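Vacuolar protein sorting-associated protein VTA1 (Saccharomyces cerevisiae, PDB 2RKK) takes part in the multivesicular body sorting pathway at endosomes, where its N-terminal domain with MIT motif architecture probably mediates binding to other sorting proteins. Local coordinates at residues A[11-16]-A[26-31]; A[86-91]-A[137-142]; A[95-100]-A[126-131]. One frame throughout, in Å; residues are numbered along the deposited sequence.

Contact 1. Residues A[11-16]-A[26-31]; sequences ATAKDF and YYLQLY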
loop_
_atom_site.group_PDB
_atom_site.type_symbol
_atom_site.label_atom_id
_atom_site.label_comp_id
_atom_site.label_asym_id
_atom_site.label_seq_id
_atom_site.Cartn_x
_atom_site.Cartn_y
_atom_site.Cartn_z
ATOM N N ALA A 11 6.821 -16.383 3.586
ATOM C CA ALA A 11 8.049 -15.812 3.030
ATOM C C ALA A 11 7.734 -14.510 2.294
ATOM O O ALA A 11 8.413 -13.498 2.472
ATOM C CB ALA A 11 8.694 -16.791 2.077
ATOM N N THR A 12 6.689 -14.545 1.471
ATOM C CA THR A 12 6.266 -13.381 0.703
ATOM C C THR A 12 5.774 -12.264 1.613
ATOM O O THR A 12 5.940 -11.084 1.311
ATOM C CB THR A 12 5.123 -13.730 -0.255
ATOM O OG1 THR A 12 5.452 -14.915 -0.988
ATOM C CG2 THR A 12 4.885 -12.584 -1.226
ATOM N N ALA A 13 5.134 -12.652 2.709
ATOM C CA ALA A 13 4.610 -11.701 3.672
ATOM C C ALA A 13 5.760 -10.887 4.247
ATOM O O ALA A 13 5.687 -9.657 4.332
ATOM C CB ALA A 13 3.884 -12.436 4.782
ATOM N N LYS A 14 6.817 -11.592 4.640
ATOM C CA LYS A 14 8.001 -10.969 5.206
ATOM C C LYS A 14 8.642 -10.065 4.171
ATOM O O LYS A 14 9.129 -8.984 4.495
ATOM C CB LYS A 14 8.982 -12.046 5.692
ATOM C CG LYS A 14 8.450 -12.800 6.909
ATOM C CD LYS A 14 9.402 -13.867 7.473
ATOM C CE LYS A 14 8.820 -14.478 8.766
ATOM N NZ LYS A 14 9.691 -15.509 9.420
ATOM N N ASP A 15 8.631 -10.490 2.917
ATOM C CA ASP A 15 9.210 -9.660 1.878
ATOM C C ASP A 15 8.422 -8.363 1.758
ATOM O O ASP A 15 9.003 -7.293 1.633
ATOM C CB ASP A 15 9.228 -10.417 0.558
ATOM C CG ASP A 15 10.493 -11.229 0.392
ATOM O OD1 ASP A 15 10.951 -11.816 1.405
ATOM O OD2 ASP A 15 11.039 -11.283 -0.734
ATOM N N PHE A 16 7.098 -8.459 1.804
ATOM C CA PHE A 16 6.271 -7.271 1.715
ATOM C C PHE A 16 6.456 -6.315 2.879
ATOM O O PHE A 16 6.185 -5.115 2.749
ATOM C CB PHE A 16 4.803 -7.628 1.634
ATOM C CG PHE A 16 4.335 -7.906 0.255
ATOM C CD1 PHE A 16 4.608 -9.115 -0.349
ATOM C CD2 PHE A 16 3.613 -6.959 -0.447
ATOM C CE1 PHE A 16 4.154 -9.381 -1.634
ATOM C CE2 PHE A 16 3.156 -7.218 -1.734
ATOM C CZ PHE A 16 3.429 -8.427 -2.322
ATOM N N TYR A 26 0.466 -7.887 6.353
ATOM C CA TYR A 26 -0.334 -8.156 7.542
ATOM C C TYR A 26 -1.325 -9.264 7.200
ATOM O O TYR A 26 -1.315 -10.339 7.799
ATOM C CB TYR A 26 -1.093 -6.893 7.954
ATOM C CG TYR A 26 -2.167 -7.115 8.999
ATOM C CD1 TYR A 26 -1.829 -7.499 10.319
ATOM C CD2 TYR A 26 -3.518 -6.874 8.692
ATOM C CE1 TYR A 26 -2.809 -7.624 11.312
ATOM C CE2 TYR A 26 -4.506 -6.996 9.664
ATOM C CZ TYR A 26 -4.148 -7.367 10.978
ATOM O OH TYR A 26 -5.119 -7.453 11.957
ATOM N N TYR A 27 -2.166 -8.978 6.210
ATOM C CA TYR A 27 -3.184 -9.900 5.749
ATOM C C TYR A 27 -2.647 -11.191 5.168
ATOM O O TYR A 27 -3.298 -12.240 5.270
ATOM C CB TYR A 27 -4.095 -9.175 4.773
ATOM C CG TYR A 27 -4.978 -8.201 5.510
ATOM C CD1 TYR A 27 -4.890 -6.824 5.297
ATOM C CD2 TYR A 27 -5.905 -8.661 6.435
ATOM C CE1 TYR A 27 -5.723 -5.933 5.992
ATOM C CE2 TYR A 27 -6.730 -7.790 7.128
ATOM C CZ TYR A 27 -6.640 -6.439 6.903
ATOM O OH TYR A 27 -7.490 -5.606 7.582
ATOM N N LEU A 28 -1.467 -11.118 4.560
ATOM C CA LEU A 28 -0.841 -12.312 4.019
ATOM C C LEU A 28 -0.580 -13.241 5.180
ATOM O O LEU A 28 -0.734 -14.453 5.066
ATOM C CB LEU A 28 0.476 -11.960 3.349
ATOM C CG LEU A 28 0.337 -11.571 1.888
ATOM C CD1 LEU A 28 1.712 -11.268 1.295
ATOM C CD2 LEU A 28 -0.344 -12.709 1.147
ATOM N N GLN A 29 -0.204 -12.671 6.317
ATOM C CA GLN A 29 0.107 -13.484 7.488
ATOM C C GLN A 29 -1.117 -14.103 8.082
ATOM O O GLN A 29 -1.152 -15.295 8.398
ATOM C CB GLN A 29 0.791 -12.632 8.543
ATOM C CG GLN A 29 2.186 -12.263 8.165
ATOM C CD GLN A 29 2.724 -11.159 9.017
ATOM O OE1 GLN A 29 3.114 -11.375 10.159
ATOM N NE2 GLN A 29 2.726 -9.946 8.473
ATOM N N LEU A 30 -2.113 -13.249 8.260
ATOM C CA LEU A 30 -3.396 -13.636 8.822
ATOM C C LEU A 30 -3.934 -14.800 8.000
ATOM O O LEU A 30 -4.521 -15.746 8.531
ATOM C CB LEU A 30 -4.337 -12.439 8.747
ATOM C CG LEU A 30 -5.498 -12.412 9.714
ATOM C CD1 LEU A 30 -5.035 -12.724 11.122
ATOM C CD2 LEU A 30 -6.118 -11.024 9.642
ATOM N N TYR A 31 -3.710 -14.704 6.693
ATOM C CA TYR A 31 -4.117 -15.723 5.746
ATOM C C TYR A 31 -3.317 -17.003 6.069
ATOM O O TYR A 31 -3.913 -18.038 6.375
ATOM C CB TYR A 31 -3.880 -15.197 4.303
ATOM C CG TYR A 31 -3.982 -16.231 3.186
ATOM C CD1 TYR A 31 -4.975 -17.227 3.199
ATOM C CD2 TYR A 31 -3.067 -16.226 2.121
ATOM C CE1 TYR A 31 -5.048 -18.201 2.195
ATOM C CE2 TYR A 31 -3.133 -17.185 1.107
ATOM C CZ TYR A 31 -4.130 -18.175 1.161
ATOM O OH TYR A 31 -4.204 -19.163 0.203
#

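Contact 2. Residues A[86-91]-A[137-142]; sequences DQEKAK and KENISE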
loop_
_atom_site.group_PDB
_atom_site.type_symbol
_atom_site.label_atom_id
_atom_site.label_comp_id
_atom_site.label_asym_id
_atom_site.label_seq_id
_atom_site.Cartn_x
_atom_site.Cartn_y
_atom_site.Cartn_z
ATOM N N ASP A 86 -11.904 -2.168 9.252
ATOM C CA ASP A 86 -13.011 -2.362 8.301
ATOM C C ASP A 86 -12.656 -3.410 7.248
ATOM O O ASP A 86 -12.075 -3.084 6.213
ATOM C CB ASP A 86 -13.357 -1.054 7.584
ATOM C CG ASP A 86 -14.689 -1.128 6.836
ATOM O OD1 ASP A 86 -15.090 -2.224 6.407
ATOM O OD2 ASP A 86 -15.335 -0.078 6.677
ATOM N N GLN A 87 -13.024 -4.662 7.497
ATOM C CA GLN A 87 -12.712 -5.740 6.564
ATOM C C GLN A 87 -13.232 -5.498 5.143
ATOM O O GLN A 87 -12.750 -6.108 4.183
ATOM C CB GLN A 87 -13.237 -7.062 7.123
ATOM C CG GLN A 87 -12.582 -7.435 8.441
ATOM C CD GLN A 87 -11.057 -7.438 8.362
ATOM O OE1 GLN A 87 -10.460 -8.327 7.752
ATOM N NE2 GLN A 87 -10.424 -6.432 8.964
ATOM N N GLU A 88 -14.214 -4.605 5.025
ATOM C CA GLU A 88 -14.825 -4.223 3.744
ATOM C C GLU A 88 -13.783 -3.447 2.939
ATOM O O GLU A 88 -13.456 -3.800 1.804
ATOM C CB GLU A 88 -16.049 -3.329 4.022
ATOM C CG GLU A 88 -16.461 -2.349 2.913
ATOM C CD GLU A 88 -17.325 -2.986 1.841
ATOM O OE1 GLU A 88 -17.776 -2.254 0.925
ATOM O OE2 GLU A 88 -17.557 -4.217 1.915
ATOM N N LYS A 89 -13.265 -2.392 3.562
ATOM C CA LYS A 89 -12.267 -1.541 2.951
ATOM C C LYS A 89 -10.949 -2.296 2.783
ATOM O O LYS A 89 -10.234 -2.109 1.797
ATOM C CB LYS A 89 -12.068 -0.281 3.806
ATOM C CG LYS A 89 -13.325 0.596 3.910
ATOM C CD LYS A 89 -13.154 1.816 4.829
ATOM C CE LYS A 89 -14.507 2.521 5.076
ATOM N NZ LYS A 89 -14.504 3.530 6.192
ATOM N N ALA A 90 -10.633 -3.158 3.741
ATOM C CA ALA A 90 -9.408 -3.933 3.667
ATOM C C ALA A 90 -9.450 -4.838 2.436
ATOM O O ALA A 90 -8.459 -4.965 1.708
ATOM C CB ALA A 90 -9.234 -4.770 4.929
ATOM N N LYS A 91 -10.601 -5.465 2.200
ATOM C CA LYS A 91 -10.779 -6.357 1.048
ATOM C C LYS A 91 -10.589 -5.602 -0.273
ATOM O O LYS A 91 -9.874 -6.064 -1.158
ATOM C CB LYS A 91 -12.172 -7.004 1.119
ATOM C CG LYS A 91 -12.515 -7.959 -0.015
ATOM C CD LYS A 91 -13.134 -7.227 -1.191
ATOM C CE LYS A 91 -14.523 -6.667 -0.841
ATOM N NZ LYS A 91 -15.531 -7.731 -0.580
ATOM N N LYS A 137 -14.659 -14.503 2.311
ATOM C CA LYS A 137 -15.580 -15.252 1.466
ATOM C C LYS A 137 -16.967 -14.610 1.390
ATOM O O LYS A 137 -17.415 -14.233 0.308
ATOM C CB LYS A 137 -15.704 -16.686 1.968
ATOM C CG LYS A 137 -14.534 -17.574 1.600
ATOM C CD LYS A 137 -14.714 -18.984 2.151
ATOM C CE LYS A 137 -14.395 -19.036 3.643
ATOM N NZ LYS A 137 -12.934 -18.800 3.899
ATOM N N GLU A 138 -17.636 -14.487 2.537
ATOM C CA GLU A 138 -18.979 -13.895 2.617
ATOM C C GLU A 138 -18.965 -12.392 2.400
ATOM O O GLU A 138 -19.794 -11.675 2.954
ATOM C CB GLU A 138 -19.622 -14.155 3.985
ATOM C CG GLU A 138 -20.024 -15.590 4.251
ATOM C CD GLU A 138 -18.891 -16.559 3.996
ATOM O OE1 GLU A 138 -17.799 -16.370 4.587
ATOM O OE2 GLU A 138 -19.097 -17.507 3.195
ATOM N N ASN A 139 -18.012 -11.907 1.621
ATOM C CA ASN A 139 -17.938 -10.485 1.353
ATOM C C ASN A 139 -17.653 -10.350 -0.141
ATOM O O ASN A 139 -17.707 -9.261 -0.702
ATOM C CB ASN A 139 -16.830 -9.851 2.214
ATOM C CG ASN A 139 -16.809 -8.325 2.137
ATOM O OD1 ASN A 139 -17.859 -7.670 2.148
ATOM N ND2 ASN A 139 -15.603 -7.754 2.083
ATOM N N ILE A 140 -17.377 -11.479 -0.788
ATOM C CA ILE A 140 -17.104 -11.476 -2.220
ATOM C C ILE A 140 -18.255 -12.036 -3.062
ATOM O O ILE A 140 -18.716 -13.168 -2.846
ATOM C CB ILE A 140 -15.830 -12.282 -2.569
ATOM C CG1 ILE A 140 -14.608 -11.686 -1.863
ATOM C CG2 ILE A 140 -15.608 -12.261 -4.076
ATOM C CD1 ILE A 140 -13.314 -12.482 -2.077
ATOM N N SER A 141 -18.701 -11.229 -4.027
ATOM C CA SER A 141 -19.782 -11.599 -4.945
ATOM C C SER A 141 -19.475 -12.934 -5.596
ATOM O O SER A 141 -18.337 -13.192 -5.968
ATOM C CB SER A 141 -19.924 -10.553 -6.051
ATOM O OG SER A 141 -20.824 -11.012 -7.055
ATOM N N GLU A 142 -20.489 -13.771 -5.761
ATOM C CA GLU A 142 -20.277 -15.069 -6.374
ATOM C C GLU A 142 -19.684 -14.884 -7.767
ATOM O O GLU A 142 -18.973 -15.739 -8.295
ATOM C CB GLU A 142 -21.600 -15.833 -6.447
ATOM C CG GLU A 142 -21.441 -17.263 -6.909
ATOM C CD GLU A 142 -20.536 -18.090 -6.002
ATOM O OE1 GLU A 142 -19.870 -19.013 -6.535
ATOM O OE2 GLU A 142 -20.496 -17.831 -4.770
#

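Contact 3. Residues A[95-100]-A[126-131]; sequences LNFTMS and IDLFSC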
loop_
_atom_site.group_PDB
_atom_site.type_symbol
_atom_site.label_atom_id
_atom_site.label_comp_id
_atom_site.label_asym_id
_atom_site.label_seq_id
_atom_site.Cartn_x
_atom_site.Cartn_y
_atom_site.Cartn_z
ATOM N N LEU A 95 -7.642 -5.885 -2.955
ATOM C CA LEU A 95 -7.982 -6.248 -4.331
ATOM C C LEU A 95 -7.394 -5.298 -5.365
ATOM O O LEU A 95 -6.889 -5.736 -6.399
ATOM C CB LEU A 95 -9.499 -6.306 -4.480
ATOM C CG LEU A 95 -10.029 -7.228 -5.568
ATOM C CD1 LEU A 95 -9.156 -8.475 -5.688
ATOM C CD2 LEU A 95 -11.463 -7.617 -5.225
ATOM N N ASN A 96 -7.473 -3.999 -5.088
ATOM C CA ASN A 96 -6.943 -2.983 -5.996
ATOM C C ASN A 96 -5.436 -3.108 -6.148
ATOM O O ASN A 96 -4.898 -2.947 -7.248
ATOM C CB ASN A 96 -7.302 -1.586 -5.492
ATOM C CG ASN A 96 -8.697 -1.151 -5.924
ATOM O OD1 ASN A 96 -8.944 -0.901 -7.104
ATOM N ND2 ASN A 96 -9.616 -1.069 -4.967
ATOM N N PHE A 97 -4.749 -3.385 -5.046
ATOM C CA PHE A 97 -3.308 -3.548 -5.107
ATOM C C PHE A 97 -2.943 -4.803 -5.905
ATOM O O PHE A 97 -2.160 -4.733 -6.863
ATOM C CB PHE A 97 -2.706 -3.661 -3.712
ATOM C CG PHE A 97 -1.268 -4.093 -3.722
ATOM C CD1 PHE A 97 -0.241 -3.150 -3.742
ATOM C CD2 PHE A 97 -0.942 -5.447 -3.774
ATOM C CE1 PHE A 97 1.091 -3.544 -3.820
ATOM C CE2 PHE A 97 0.382 -5.857 -3.853
ATOM C CZ PHE A 97 1.403 -4.899 -3.874
ATOM N N THR A 98 -3.492 -5.952 -5.497
ATOM C CA THR A 98 -3.219 -7.234 -6.174
ATOM C C THR A 98 -3.541 -7.193 -7.662
ATOM O O THR A 98 -2.832 -7.770 -8.490
ATOM C CB THR A 98 -4.039 -8.404 -5.573
ATOM O OG1 THR A 98 -3.684 -8.584 -4.198
ATOM C CG2 THR A 98 -3.744 -9.714 -6.340
ATOM N N MET A 99 -4.625 -6.507 -7.991
ATOM C CA MET A 99 -5.060 -6.408 -9.369
ATOM C C MET A 99 -4.061 -5.582 -10.188
ATOM O O MET A 99 -3.681 -5.981 -11.282
ATOM C CB MET A 99 -6.468 -5.806 -9.405
ATOM C CG MET A 99 -7.307 -6.206 -10.603
ATOM S SD MET A 99 -7.449 -8.021 -10.872
ATOM C CE MET A 99 -8.454 -8.488 -9.470
ATOM N N SER A 100 -3.594 -4.458 -9.658
ATOM C CA SER A 100 -2.647 -3.656 -10.419
ATOM C C SER A 100 -1.381 -4.460 -10.707
ATOM O O SER A 100 -0.779 -4.352 -11.782
ATOM C CB SER A 100 -2.333 -2.366 -9.662
ATOM O OG SER A 100 -3.503 -1.556 -9.568
ATOM N N ILE A 126 -0.947 -15.391 -7.176
ATOM C CA ILE A 126 -1.738 -16.535 -6.771
ATOM C C ILE A 126 -1.979 -16.466 -5.245
ATOM O O ILE A 126 -3.097 -16.680 -4.790
ATOM C CB ILE A 126 -1.017 -17.869 -7.192
ATOM C CG1 ILE A 126 -1.039 -17.973 -8.723
ATOM C CG2 ILE A 126 -1.698 -19.094 -6.581
ATOM C CD1 ILE A 126 -0.294 -19.168 -9.296
ATOM N N ASP A 127 -0.953 -16.137 -4.458
ATOM C CA ASP A 127 -1.129 -16.043 -3.010
ATOM C C ASP A 127 -1.979 -14.838 -2.587
ATOM O O ASP A 127 -2.756 -14.924 -1.638
ATOM C CB ASP A 127 0.223 -15.989 -2.288
ATOM C CG ASP A 127 1.027 -17.296 -2.411
ATOM O OD1 ASP A 127 0.430 -18.390 -2.330
ATOM O OD2 ASP A 127 2.262 -17.220 -2.576
ATOM N N LEU A 128 -1.819 -13.706 -3.264
ATOM C CA LEU A 128 -2.612 -12.524 -2.940
ATOM C C LEU A 128 -4.070 -12.854 -3.228
ATOM O O LEU A 128 -4.942 -12.669 -2.377
ATOM C CB LEU A 128 -2.186 -11.316 -3.788
ATOM C CG LEU A 128 -0.790 -10.789 -3.481
ATOM C CD1 LEU A 128 -0.384 -9.778 -4.542
ATOM C CD2 LEU A 128 -0.776 -10.156 -2.097
ATOM N N PHE A 129 -4.334 -13.331 -4.441
ATOM C CA PHE A 129 -5.692 -13.707 -4.806
ATOM C C PHE A 129 -6.265 -14.712 -3.800
ATOM O O PHE A 129 -7.371 -14.533 -3.293
ATOM C CB PHE A 129 -5.732 -14.290 -6.227
ATOM C CG PHE A 129 -5.671 -13.243 -7.311
ATOM C CD1 PHE A 129 -4.790 -13.369 -8.383
ATOM C CD2 PHE A 129 -6.492 -12.113 -7.250
ATOM C CE1 PHE A 129 -4.727 -12.376 -9.377
ATOM C CE2 PHE A 129 -6.437 -11.120 -8.236
ATOM C CZ PHE A 129 -5.553 -11.252 -9.302
ATOM N N SER A 130 -5.498 -15.756 -3.497
ATOM C CA SER A 130 -5.926 -16.783 -2.546
ATOM C C SER A 130 -6.245 -16.203 -1.179
ATOM O O SER A 130 -7.192 -16.628 -0.502
ATOM C CB SER A 130 -4.841 -17.835 -2.383
ATOM O OG SER A 130 -4.576 -18.459 -3.616
ATOM N N CYS A 131 -5.424 -15.244 -0.775
ATOM C CA CYS A 131 -5.578 -14.575 0.498
ATOM C C CYS A 131 -6.925 -13.869 0.499
ATOM O O CYS A 131 -7.746 -14.103 1.382
ATOM C CB CYS A 131 -4.424 -13.585 0.687
ATOM S SG CYS A 131 -4.633 -12.396 2.014
#

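Contact 1. Residues A[11-16]-A[26-31]
The ring of Phe16 meets Leu28 obliquely, with Phe16 CD1 4.0 Å from Leu28 CD1 and the two side chains crossing at about a right angle. Cys124 of helix 116-135 and Met80 of the second subunit also touch this ring, which thus stands where the 11-16/26-31 pair borders another helix and the dimer partner. The rings of 26-31 turn to other neighbours. Tyr26 brings CD2 over the centre of the Tyr27 ring, 3.4 Å above its plane, while Tyr27 CE1 lies at the edge of the Tyr26 ring. Farther out, Phe60 stacks on Tyr26 and Trp136 meets Tyr27 edge-to-face.

Between the helices the short Ala13 is the point of closest backbone approach, its CA 5.5 Å from that of Leu28. Its methyl group points toward the partner helix, and Ala13 CB lies 3.7 Å from Leu28 CB. Leu28 keeps CG beside its backbone N (chi1 -88°) and reaches across the first helix: CD1 comes 3.8 Å from Ala13 CA and lies near the methyl of Thr12. On the other flank of the alanine, Gln29 contributes aliphatic surface, with CG 3.8 Å from Ala13 CB. The amide of Gln29 finds its partner within its own helix, NE2 donating to Gly25 O; the hydroxyl of Thr12 is likewise held locally, by Arg8 O. No hydrogen bond links the two segments, and the seam is apolar.

With short-segment axes 8.5 Å apart and running at 162°, helices 2-18 and 22-36 make a tight antiparallel helical hairpin, the building element of the helical bundles found in MIT motifs.

Contact 2. Residues A[86-91]-A[137-142]
Lys91 and Asn139 carry this surface contact, which packs the start of helix 87-110 against an interhelical linker of the all-helical Vta1 N-terminal domain, the one between helices 116-135 and 142-163. At the linker's start, Lys137 O accepts from Ile140 N at 3.0 Å, a backbone turn that presents Asn139 to the helix; NZ of Lys137 itself is taken by His134 O.

Asn139 follows, its CA 7.4 Å from that of Glu88. With CG anti to the backbone N (chi1 -172°), its side chain projects into the groove between Glu88 and Lys91. The Glu88 side chain crosses that of Asn139 at about a right angle, its carboxylate plane turned 58° from that of the amide. Lys91 and Asn139 reach toward each other from opposite directions: Lys91, bent at chi2, chi3 and chi4, folds its methylene chain against the amide and carries NZ to 2.7 Å from the backbone O of Asn139. An alanine in place of Lys91 would probably leave the Asn139 side chain without the methylene chain it lies against, and the backbone carbonyl of Asn139 without the nearby ammonium group.

Next comes Ile140, a more distant neighbour whose CG1 is 4.3 Å from Lys91 NZ; its side chain also rests on Ile132 and Leu133, tying the linker to helix 116-135. Ser141 then ends the linker as the N-cap of helix 142-163: Ser141 OG accepts a hydrogen bond from Thr143 N, while Ser141 O is bonded to Thr145 OG1.

Contact 3. Residues A[95-100]-A[126-131]
Thr98 and Leu128 lie at the centre of an antiparallel helix pair, helices 87-110 and 116-135 of the all-helical domain, whose axes over these short segments run at 155° and approach to 9.9 Å. Leu128 makes apolar contacts with two residues. Its CB and CD1 slide past the Thr98 side chain in the opposite direction, and its CD1 reaches the edge of the Phe97 ring, near the ring plane, 4.1 Å from Phe97 CE2. Ile24 of helix 22-36 covers both Phe97 and Leu128, and Met80 of the second subunit also packs on Phe97.

Aromatic contacts gather at Phe129. Thr98 CG2, anti to the backbone N, sits over one face in a CH-pi contact, 3.7 Å from the centroid of the Phe129 ring and 16° off its normal. Met99 starts away from the partner helix, but bends at chi2 and chi3 to form a Met-aromatic contact at the ring edge, with SD 5.3 Å from the Phe129 centroid. There its methyl CE lies 3.5 Å from Phe129 CE2. Tyr102 meets the same ring edge-to-face.

Hydrogen bonds stay within each helix. Thr98 OG1 is bonded to Met94 O, and Ser100 OG donates to Asn96 O. Ser130 OG donates to Ile126 O at 2.6 Å, from above the carbonyl plane, on the face opposite Ser130 N.

How the contacts relate
Contact 1 is complete before the others begin: it joins helices 2-18 and 22-36, whereas contacts 2 and 3 both use helix 87-110. Contact 3 pairs that helix with helix 116-135 and falls, along the chain, between the two segments of contact 2, which ties the start of the same helix to the linker beyond. The centres of contacts 1 and 2 lie about 18 Å apart. Those of contacts 1 and 3 are about 12 Å apart, and those of contacts 2 and 3 about 13 Å. Tyr31 packs on Ser130 and Cys131, and Tyr27 on Ala90, joining the N-terminal hairpin to the later helices in one compact domain. Contacts 1 and 3 also touch the second subunit.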